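Long-range contacts in intestinal fatty acid binding protein (Rattus norvegicus, PDB 1ICM), which binds long-chain fatty acids such as myristate inside a beta-barrel, probably as an intracellular lipid carrier of the intestine: residues A[2-8]-A[34-40]; A[76-81]-A[92-96]; A[111-115]-A[126-130]. One frame throughout, in Å; residues are numbered along the deposited sequence.

Contact 1. Residues A[2-8]-A[34-40]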
loop_
_atom_site.group_PDB
_atom_site.type_symbol
_atom_site.label_atom_id
_atom_site.label_comp_id
_atom_site.label_asym_id
_atom_site.label_seq_id
_atom_site.Cartn_x
_atom_site.Cartn_y
_atom_site.Cartn_z
ATOM N N PHE A 2 5.852 -10.422 -8.564
ATOM C CA PHE A 2 5.940 -9.140 -7.901
ATOM C C PHE A 2 7.379 -8.667 -7.681
ATOM O O PHE A 2 7.548 -7.506 -7.344
ATOM C CB PHE A 2 5.209 -9.191 -6.544
ATOM C CG PHE A 2 3.744 -9.395 -6.774
ATOM C CD1 PHE A 2 3.001 -8.362 -7.340
ATOM C CD2 PHE A 2 3.112 -10.604 -6.464
ATOM C CE1 PHE A 2 1.633 -8.526 -7.573
ATOM C CE2 PHE A 2 1.748 -10.785 -6.699
ATOM C CZ PHE A 2 1.016 -9.735 -7.251
ATOM N N ASP A 3 8.366 -9.563 -7.871
ATOM C CA ASP A 3 9.798 -9.367 -7.689
ATOM C C ASP A 3 10.312 -8.147 -8.398
ATOM O O ASP A 3 10.058 -7.924 -9.576
ATOM C CB ASP A 3 10.603 -10.527 -8.333
ATOM C CG ASP A 3 9.945 -11.815 -8.018
ATOM O OD1 ASP A 3 10.184 -12.385 -6.951
ATOM O OD2 ASP A 3 9.103 -12.147 -8.987
ATOM N N GLY A 4 11.100 -7.356 -7.698
ATOM C CA GLY A 4 11.567 -6.211 -8.467
ATOM C C GLY A 4 11.416 -4.853 -7.763
ATOM O O GLY A 4 10.895 -4.785 -6.647
ATOM N N THR A 5 11.918 -3.819 -8.456
ATOM C CA THR A 5 11.890 -2.479 -7.946
ATOM C C THR A 5 10.842 -1.751 -8.698
ATOM O O THR A 5 10.905 -1.865 -9.915
ATOM C CB THR A 5 13.289 -1.847 -7.967
ATOM O OG1 THR A 5 14.044 -2.569 -6.994
ATOM C CG2 THR A 5 13.147 -0.417 -7.469
ATOM N N TRP A 6 9.915 -1.085 -7.973
ATOM C CA TRP A 6 8.785 -0.407 -8.613
ATOM C C TRP A 6 8.749 1.049 -8.152
ATOM O O TRP A 6 8.946 1.323 -6.971
ATOM C CB TRP A 6 7.508 -1.107 -8.128
ATOM C CG TRP A 6 7.409 -2.592 -8.452
ATOM C CD1 TRP A 6 7.811 -3.629 -7.654
ATOM C CD2 TRP A 6 6.882 -3.170 -9.651
ATOM N NE1 TRP A 6 7.606 -4.834 -8.291
ATOM C CE2 TRP A 6 7.007 -4.576 -9.516
ATOM C CE3 TRP A 6 6.351 -2.646 -10.852
ATOM C CZ2 TRP A 6 6.566 -5.439 -10.538
ATOM C CZ3 TRP A 6 5.909 -3.501 -11.857
ATOM C CH2 TRP A 6 6.045 -4.882 -11.687
ATOM N N LYS A 7 8.460 1.978 -9.062
ATOM C CA LYS A 7 8.429 3.403 -8.757
ATOM C C LYS A 7 7.095 3.983 -9.155
ATOM O O LYS A 7 6.587 3.807 -10.272
ATOM C CB LYS A 7 9.531 4.162 -9.487
ATOM C CG LYS A 7 9.586 5.673 -9.228
ATOM C CD LYS A 7 10.374 6.119 -7.990
ATOM C CE LYS A 7 10.786 7.595 -7.956
ATOM N NZ LYS A 7 12.016 7.878 -7.178
ATOM N N VAL A 8 6.504 4.727 -8.228
ATOM C CA VAL A 8 5.195 5.262 -8.576
ATOM C C VAL A 8 5.171 6.136 -9.812
ATOM O O VAL A 8 6.087 6.925 -9.988
ATOM C CB VAL A 8 4.558 5.934 -7.354
ATOM C CG1 VAL A 8 5.298 7.242 -7.039
ATOM C CG2 VAL A 8 3.060 6.172 -7.593
ATOM N N ASP A 34 5.019 11.801 -3.166
ATOM C CA ASP A 34 5.943 11.213 -2.219
ATOM C C ASP A 34 7.157 10.420 -2.759
ATOM O O ASP A 34 7.965 9.985 -1.928
ATOM C CB ASP A 34 5.136 10.351 -1.240
ATOM C CG ASP A 34 4.490 9.124 -1.842
ATOM O OD1 ASP A 34 4.551 9.033 -3.146
ATOM O OD2 ASP A 34 3.951 8.272 -1.149
ATOM N N ASN A 35 7.229 10.312 -4.092
ATOM C CA ASN A 35 8.335 9.581 -4.759
ATOM C C ASN A 35 8.460 8.174 -4.204
ATOM O O ASN A 35 9.561 7.676 -4.048
ATOM C CB ASN A 35 9.735 10.254 -4.663
ATOM C CG ASN A 35 9.727 11.559 -5.432
ATOM O OD1 ASN A 35 9.554 11.560 -6.663
ATOM N ND2 ASN A 35 9.878 12.666 -4.700
ATOM N N LEU A 36 7.337 7.528 -3.902
ATOM C CA LEU A 36 7.429 6.184 -3.311
ATOM C C LEU A 36 8.008 5.158 -4.308
ATOM O O LEU A 36 7.649 5.116 -5.478
ATOM C CB LEU A 36 5.968 5.784 -2.959
ATOM C CG LEU A 36 5.808 4.396 -2.367
ATOM C CD1 LEU A 36 6.570 4.201 -1.054
ATOM C CD2 LEU A 36 4.286 4.101 -2.272
ATOM N N LYS A 37 8.865 4.345 -3.750
ATOM C CA LYS A 37 9.552 3.273 -4.442
ATOM C C LYS A 37 9.471 2.044 -3.541
ATOM O O LYS A 37 9.664 2.076 -2.304
ATOM C CB LYS A 37 11.002 3.726 -4.528
ATOM C CG LYS A 37 11.963 2.686 -5.059
ATOM C CD LYS A 37 13.220 3.385 -5.533
ATOM C CE LYS A 37 14.490 2.701 -5.057
ATOM N NZ LYS A 37 15.713 3.194 -5.722
ATOM N N LEU A 38 9.159 0.906 -4.184
ATOM C CA LEU A 38 9.061 -0.328 -3.404
ATOM C C LEU A 38 10.001 -1.371 -4.008
ATOM O O LEU A 38 10.065 -1.545 -5.243
ATOM C CB LEU A 38 7.634 -0.919 -3.609
ATOM C CG LEU A 38 6.468 -0.044 -3.133
ATOM C CD1 LEU A 38 5.157 -0.714 -3.508
ATOM C CD2 LEU A 38 6.555 0.065 -1.610
ATOM N N THR A 39 10.706 -2.078 -3.120
ATOM C CA THR A 39 11.595 -3.129 -3.590
ATOM C C THR A 39 10.999 -4.384 -2.962
ATOM O O THR A 39 10.987 -4.505 -1.736
ATOM C CB THR A 39 13.075 -2.900 -3.197
ATOM O OG1 THR A 39 13.560 -1.737 -3.856
ATOM C CG2 THR A 39 13.922 -4.102 -3.581
ATOM N N ILE A 40 10.503 -5.299 -3.811
ATOM C CA ILE A 40 9.835 -6.519 -3.354
ATOM C C ILE A 40 10.628 -7.780 -3.581
ATOM O O ILE A 40 11.081 -8.041 -4.697
ATOM C CB ILE A 40 8.447 -6.662 -3.995
ATOM C CG1 ILE A 40 7.637 -5.432 -3.593
ATOM C CG2 ILE A 40 7.768 -7.920 -3.462
ATOM C CD1 ILE A 40 6.399 -5.175 -4.434
#
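Leu38 O takes the backbone N-H of Trp6 at 2.8 Å and also the CA-H of Thr5, whose CA lies 3.4 Å away. Leu38 N returns a bond to Trp6 O, and further pairs join Gly4 with Ile40 in both directions and Val8 N to Leu36 O. On one face of this ladder Thr5 OG1 and Thr39 OG1 share a long hydrogen bond of 3.3 Å, in which either hydroxyl may donate; each OG1 stands beside its own backbone N (chi1 -68° and -65°), which turns the two oxygens toward each other. The strands are antiparallel neighbours in the beta-barrel of the fatty-acid binding proteins, although the helical region of the chain separates them in sequence. On the other face, Ile40 CD1 packs obliquely on Trp6 CD1 at 3.8 Å, and Leu38 has its side chain about 5 Å from the bound myristate. The indole ties down the residues before the strand: its NE1 donates to Phe2 O at 2.8 Å, the oxygen near the ring plane but the donor above the carbonyl plane. At the far end Asp34 OD1 accepts from Leu36 N in an Asx turn and, more strongly, forms a salt bridge with Arg126.

Contact 2. Residues A[76-81]-A[92-96]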
loop_
_atom_site.group_PDB
_atom_site.type_symbol
_atom_site.label_atom_id
_atom_site.label_comp_id
_atom_site.label_asym_id
_atom_site.label_seq_id
_atom_site.Cartn_x
_atom_site.Cartn_y
_atom_site.Cartn_z
ATOM N N THR A 76 -0.885 6.476 11.941
ATOM C CA THR A 76 -2.149 5.694 12.002
ATOM C C THR A 76 -1.830 4.219 11.931
ATOM O O THR A 76 -1.156 3.767 10.983
ATOM C CB THR A 76 -3.029 6.056 10.815
ATOM O OG1 THR A 76 -3.386 7.408 10.960
ATOM C CG2 THR A 76 -4.264 5.182 10.689
ATOM N N GLU A 77 -2.218 3.470 12.952
ATOM C CA GLU A 77 -1.894 2.035 12.983
ATOM C C GLU A 77 -2.945 1.091 12.383
ATOM O O GLU A 77 -4.143 1.290 12.596
ATOM C CB GLU A 77 -1.435 1.610 14.384
ATOM C CG GLU A 77 -0.076 2.258 14.691
ATOM C CD GLU A 77 0.272 2.390 16.147
ATOM O OE1 GLU A 77 -0.538 2.287 17.072
ATOM O OE2 GLU A 77 1.555 2.634 16.291
ATOM N N LEU A 78 -2.498 0.074 11.623
ATOM C CA LEU A 78 -3.405 -0.883 10.995
ATOM C C LEU A 78 -2.919 -2.272 11.385
ATOM O O LEU A 78 -1.741 -2.476 11.737
ATOM C CB LEU A 78 -3.236 -0.897 9.431
ATOM C CG LEU A 78 -3.226 0.439 8.710
ATOM C CD1 LEU A 78 -3.150 0.165 7.226
ATOM C CD2 LEU A 78 -4.564 1.094 8.933
ATOM N N THR A 79 -3.806 -3.260 11.297
ATOM C CA THR A 79 -3.398 -4.648 11.531
ATOM C C THR A 79 -4.141 -5.444 10.460
ATOM O O THR A 79 -5.274 -5.099 10.082
ATOM C CB THR A 79 -3.633 -5.273 12.899
ATOM O OG1 THR A 79 -5.010 -5.071 13.150
ATOM C CG2 THR A 79 -2.796 -4.542 13.933
ATOM N N GLY A 80 -3.516 -6.500 9.922
ATOM C CA GLY A 80 -4.262 -7.238 8.903
ATOM C C GLY A 80 -3.389 -8.339 8.317
ATOM O O GLY A 80 -2.361 -8.707 8.877
ATOM N N THR A 81 -3.848 -8.851 7.178
ATOM C CA THR A 81 -3.128 -9.920 6.496
ATOM C C THR A 81 -3.254 -9.763 4.994
ATOM O O THR A 81 -4.206 -9.232 4.426
ATOM C CB THR A 81 -3.732 -11.338 6.789
ATOM O OG1 THR A 81 -5.022 -11.318 6.226
ATOM C CG2 THR A 81 -3.910 -11.596 8.274
ATOM N N LYS A 92 -6.515 -7.481 3.707
ATOM C CA LYS A 92 -7.664 -7.156 4.564
ATOM C C LYS A 92 -7.112 -6.564 5.842
ATOM O O LYS A 92 -6.503 -7.291 6.632
ATOM C CB LYS A 92 -8.535 -8.370 4.883
ATOM C CG LYS A 92 -9.167 -8.915 3.607
ATOM C CD LYS A 92 -9.746 -10.325 3.716
ATOM C CE LYS A 92 -10.331 -10.841 2.400
ATOM N NZ LYS A 92 -11.354 -11.900 2.559
ATOM N N PHE A 93 -7.363 -5.249 5.989
ATOM C CA PHE A 93 -6.865 -4.501 7.142
ATOM C C PHE A 93 -7.964 -3.754 7.911
ATOM O O PHE A 93 -9.065 -3.540 7.414
ATOM C CB PHE A 93 -5.850 -3.442 6.665
ATOM C CG PHE A 93 -4.634 -4.089 6.048
ATOM C CD1 PHE A 93 -3.637 -4.631 6.858
ATOM C CD2 PHE A 93 -4.562 -4.170 4.657
ATOM C CE1 PHE A 93 -2.551 -5.263 6.241
ATOM C CE2 PHE A 93 -3.468 -4.764 4.027
ATOM C CZ PHE A 93 -2.481 -5.318 4.846
ATOM N N LYS A 94 -7.571 -3.373 9.116
ATOM C CA LYS A 94 -8.437 -2.635 10.032
ATOM C C LYS A 94 -7.603 -1.560 10.722
ATOM O O LYS A 94 -6.483 -1.856 11.139
ATOM C CB LYS A 94 -8.763 -3.587 11.190
ATOM C CG LYS A 94 -10.201 -3.621 11.660
ATOM C CD LYS A 94 -10.914 -4.902 11.230
ATOM C CE LYS A 94 -12.367 -4.678 10.830
ATOM N NZ LYS A 94 -13.142 -5.926 10.825
ATOM N N ARG A 95 -8.157 -0.348 10.879
ATOM C CA ARG A 95 -7.516 0.754 11.600
ATOM C C ARG A 95 -7.656 0.413 13.064
ATOM O O ARG A 95 -8.769 0.124 13.468
ATOM C CB ARG A 95 -8.273 2.066 11.341
ATOM C CG ARG A 95 -7.907 2.703 9.998
ATOM C CD ARG A 95 -8.477 4.097 9.743
ATOM N NE ARG A 95 -8.143 5.061 10.808
ATOM C CZ ARG A 95 -8.053 6.390 10.591
ATOM N NH1 ARG A 95 -8.236 6.963 9.382
ATOM N NH2 ARG A 95 -7.764 7.168 11.652
ATOM N N VAL A 96 -6.627 0.409 13.875
ATOM C CA VAL A 96 -6.818 0.044 15.249
ATOM C C VAL A 96 -7.558 1.111 16.042
ATOM O O VAL A 96 -8.145 0.761 17.051
ATOM C CB VAL A 96 -5.443 -0.137 15.863
ATOM C CG1 VAL A 96 -5.488 -0.409 17.364
ATOM C CG2 VAL A 96 -4.724 -1.245 15.105
#
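Thr79 and Lys94 hold each other by two backbone hydrogen bonds, Thr79 N to Lys94 O and Lys94 N to Thr79 O, both 3.0 Å long. Thr81 and Lys92 repeat the exchange at the next hydrogen-bonded pair. Toward the open end of the hairpin Val96 N reaches Glu77 O at 2.9 Å in a bond that is nearly straight (169°), though tilted from the carbonyl plane. Three of the carbonyls are used twice: Lys94 O also receives the CA-H of Leu78, Thr79 O that of Phe93, and Glu77 O that of Arg95. At the non-hydrogen-bonded positions the backbone turns outward to the neighbouring strands, Leu78 and Gly80 bonding to strand 68-71 and Phe93 to Leu102 in strand 101-109. Thr76 N is taken by Asp74 OD1. The hairpin is a piece of the barrel wall, one strand in from the edge strand 68-71.

Gly80 lies beside the Phe93 ring, with its CA 3.4 Å from Phe93 CD1; a side chain there would run into both this ring and Lys92 O. Phe93 in turn makes an edge-to-face stack with Trp82. Leu78 CD2 rests on Arg95 CG at 3.9 Å. Bent at chi3 (55°), Arg95 brings its guanidinium beside Thr76, whose methyl CG2 sits over one face, offset toward the rim. The charged end has partners beyond the hairpin: NH2 forms a salt bridge with Asp97, and NH1 donates to Met21 O in helix 14-21. On the other side of the sheet, Val96 CG2 meets Thr79 CG2 across a right angle.

With the backbone polar groups paired along the ladder, the side chains divide the work: Leu78 faces the myristate, while the charge of Arg95 is probably balanced by Asp97.

Contact 3. Residues A[111-115]-A[126-130]; sequences NELIQ and RIFKK
Glu112 OE2 and Lys129 NZ form a salt bridge at 3.1 Å, the two side chains running alongside each other in the same direction. The ammonium meets the anti side of the carboxylate, 22° out of its plane, and the last bend of the lysine chain (chi4 -54°) swings NZ over to it. OE2 is shared, its stronger partner being Arg10 in strand 4-12. A lysine in place of Glu112 would probably leave Arg10 and Lys129 without their common counter-charge and set a third positive group beside them.

Backbone bonds join Leu113 with Phe128 and Gln115 with Arg126 in both directions, Phe128 N meeting Leu113 O at 2.9 Å and nearly in line. Beyond the Leu113-Phe128 pair, where the strands part, a water donates to Asn111 O and accepts from Lys130 N, themselves 3.8 Å apart. This is the final beta hairpin of the fatty-acid binding protein barrel, formed by strands 112-119 and 122-130. Of its polar side chains, Gln115 accepts at OE1 from Arg106 NE, and Arg126 turns its guanidinium away to Asn11.

Van der Waals packing differs between the two faces. The Ile127 methyl CG2 touches the carboxylate end of Glu112, 3.9 Å from its CD, and Ile127 CG1 meets Ile114 CG2. Toward the cavity, Leu113 CB packs on Phe128 CB at 4.2 Å and Phe128 CE1 presses on Gln115 CG at 3.8 Å, the amide and ring planes being 67° apart, while Leu113 O lies at the ring edge.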
loop_
_atom_site.group_PDB
_atom_site.type_symbol
_atom_site.label_atom_id
_atom_site.label_comp_id
_atom_site.label_asym_id
_atom_site.label_seq_id
_atom_site.Cartn_x
_atom_site.Cartn_y
_atom_site.Cartn_z
ATOM N N ASN A 111 3.333 -4.593 -17.598
ATOM C CA ASN A 111 4.548 -4.375 -16.845
ATOM C C ASN A 111 4.296 -3.362 -15.737
ATOM O O ASN A 111 5.262 -2.755 -15.260
ATOM C CB ASN A 111 5.749 -3.855 -17.658
ATOM C CG ASN A 111 5.452 -2.623 -18.515
ATOM O OD1 ASN A 111 6.320 -2.215 -19.309
ATOM N ND2 ASN A 111 4.257 -2.038 -18.402
ATOM N N GLU A 112 3.037 -3.125 -15.378
ATOM C CA GLU A 112 2.779 -2.163 -14.302
ATOM C C GLU A 112 2.278 -2.892 -13.060
ATOM O O GLU A 112 1.633 -3.942 -13.192
ATOM C CB GLU A 112 1.699 -1.126 -14.719
ATOM C CG GLU A 112 2.269 -0.089 -15.713
ATOM C CD GLU A 112 1.299 0.953 -16.214
ATOM O OE1 GLU A 112 0.072 0.531 -16.366
ATOM O OE2 GLU A 112 1.639 2.098 -16.471
ATOM N N LEU A 113 2.507 -2.340 -11.859
ATOM C CA LEU A 113 1.971 -2.868 -10.597
ATOM C C LEU A 113 0.802 -1.930 -10.201
ATOM O O LEU A 113 0.976 -0.695 -10.126
ATOM C CB LEU A 113 3.042 -2.958 -9.505
ATOM C CG LEU A 113 2.476 -3.073 -8.121
ATOM C CD1 LEU A 113 2.016 -4.508 -8.019
ATOM C CD2 LEU A 113 3.616 -2.950 -7.132
ATOM N N ILE A 114 -0.424 -2.452 -10.022
ATOM C CA ILE A 114 -1.528 -1.580 -9.674
ATOM C C ILE A 114 -1.913 -1.849 -8.247
ATOM O O ILE A 114 -2.118 -3.020 -7.931
ATOM C CB ILE A 114 -2.748 -1.822 -10.533
ATOM C CG1 ILE A 114 -2.343 -1.654 -12.007
ATOM C CG2 ILE A 114 -3.883 -0.892 -10.037
ATOM C CD1 ILE A 114 -3.487 -1.940 -12.969
ATOM N N GLN A 115 -1.929 -0.794 -7.416
ATOM C CA GLN A 115 -2.297 -0.966 -6.019
ATOM C C GLN A 115 -3.614 -0.243 -5.825
ATOM O O GLN A 115 -3.668 0.978 -6.010
ATOM C CB GLN A 115 -1.314 -0.366 -4.986
ATOM C CG GLN A 115 -0.029 -1.168 -4.795
ATOM C CD GLN A 115 0.783 -0.831 -3.544
ATOM O OE1 GLN A 115 1.583 -1.836 -3.247
ATOM N NE2 GLN A 115 0.740 0.242 -2.878
ATOM N N ARG A 126 -2.858 3.643 -6.969
ATOM C CA ARG A 126 -1.481 4.091 -7.165
ATOM C C ARG A 126 -0.896 3.120 -8.189
ATOM O O ARG A 126 -0.912 1.922 -7.934
ATOM C CB ARG A 126 -0.641 4.109 -5.901
ATOM C CG ARG A 126 -1.295 5.072 -4.903
ATOM C CD ARG A 126 -0.293 5.718 -3.947
ATOM N NE ARG A 126 0.399 6.830 -4.602
ATOM C CZ ARG A 126 1.431 7.378 -3.986
ATOM N NH1 ARG A 126 1.771 6.881 -2.779
ATOM N NH2 ARG A 126 2.054 8.403 -4.547
ATOM N N ILE A 127 -0.430 3.615 -9.327
ATOM C CA ILE A 127 0.154 2.721 -10.342
ATOM C C ILE A 127 1.677 2.895 -10.448
ATOM O O ILE A 127 2.166 4.024 -10.584
ATOM C CB ILE A 127 -0.604 3.015 -11.631
ATOM C CG1 ILE A 127 -2.095 2.702 -11.410
ATOM C CG2 ILE A 127 0.020 2.242 -12.804
ATOM C CD1 ILE A 127 -3.037 3.315 -12.439
ATOM N N PHE A 128 2.467 1.813 -10.406
ATOM C CA PHE A 128 3.921 1.876 -10.449
ATOM C C PHE A 128 4.507 1.298 -11.724
ATOM O O PHE A 128 3.874 0.402 -12.300
ATOM C CB PHE A 128 4.461 0.948 -9.342
ATOM C CG PHE A 128 3.965 1.326 -7.954
ATOM C CD1 PHE A 128 2.633 1.140 -7.555
ATOM C CD2 PHE A 128 4.837 1.892 -7.021
ATOM C CE1 PHE A 128 2.190 1.506 -6.273
ATOM C CE2 PHE A 128 4.420 2.276 -5.740
ATOM C CZ PHE A 128 3.085 2.079 -5.365
ATOM N N LYS A 129 5.681 1.795 -12.147
ATOM C CA LYS A 129 6.341 1.267 -13.328
ATOM C C LYS A 129 7.538 0.502 -12.844
ATOM O O LYS A 129 8.118 0.851 -11.834
ATOM C CB LYS A 129 6.797 2.335 -14.297
ATOM C CG LYS A 129 5.708 2.679 -15.299
ATOM C CD LYS A 129 6.170 3.828 -16.177
ATOM C CE LYS A 129 5.002 4.547 -16.837
ATOM N NZ LYS A 129 4.125 3.620 -17.578
ATOM N N LYS A 130 7.892 -0.573 -13.537
ATOM C CA LYS A 130 9.059 -1.320 -13.095
ATOM C C LYS A 130 10.306 -0.560 -13.539
ATOM O O LYS A 130 10.358 0.012 -14.626
ATOM C CB LYS A 130 9.052 -2.704 -13.735
ATOM C CG LYS A 130 9.522 -3.808 -12.799
ATOM C CD LYS A 130 9.419 -5.129 -13.551
ATOM C CE LYS A 130 9.371 -6.366 -12.692
ATOM N NZ LYS A 130 8.791 -7.460 -13.488
HETATM O O HOH W 1 7.043 -0.613 -16.261
#

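All three contacts are antiparallel strand pairs in one sheet. Five of fourteen touching residues are buried in contact 1, five of ten in contact 3 and three of eleven in contact 2, so contact 2 is the least buried. Contacts 1 and 3 share a side of the barrel and touch: strands 4-12 and 122-130 are neighbours, and Lys129 N lies 2.9 Å from Lys7 O, a probable hydrogen bond. Contact 2 sits on the opposite side of the chain's centre. Contact 1 joins sequence-distant strands, whereas contacts 2 and 3 close hairpins. Threonines pair on the outer face of contact 1 and a salt bridge spans that of contact 3; in contact 2 no salt bridge links the two segments.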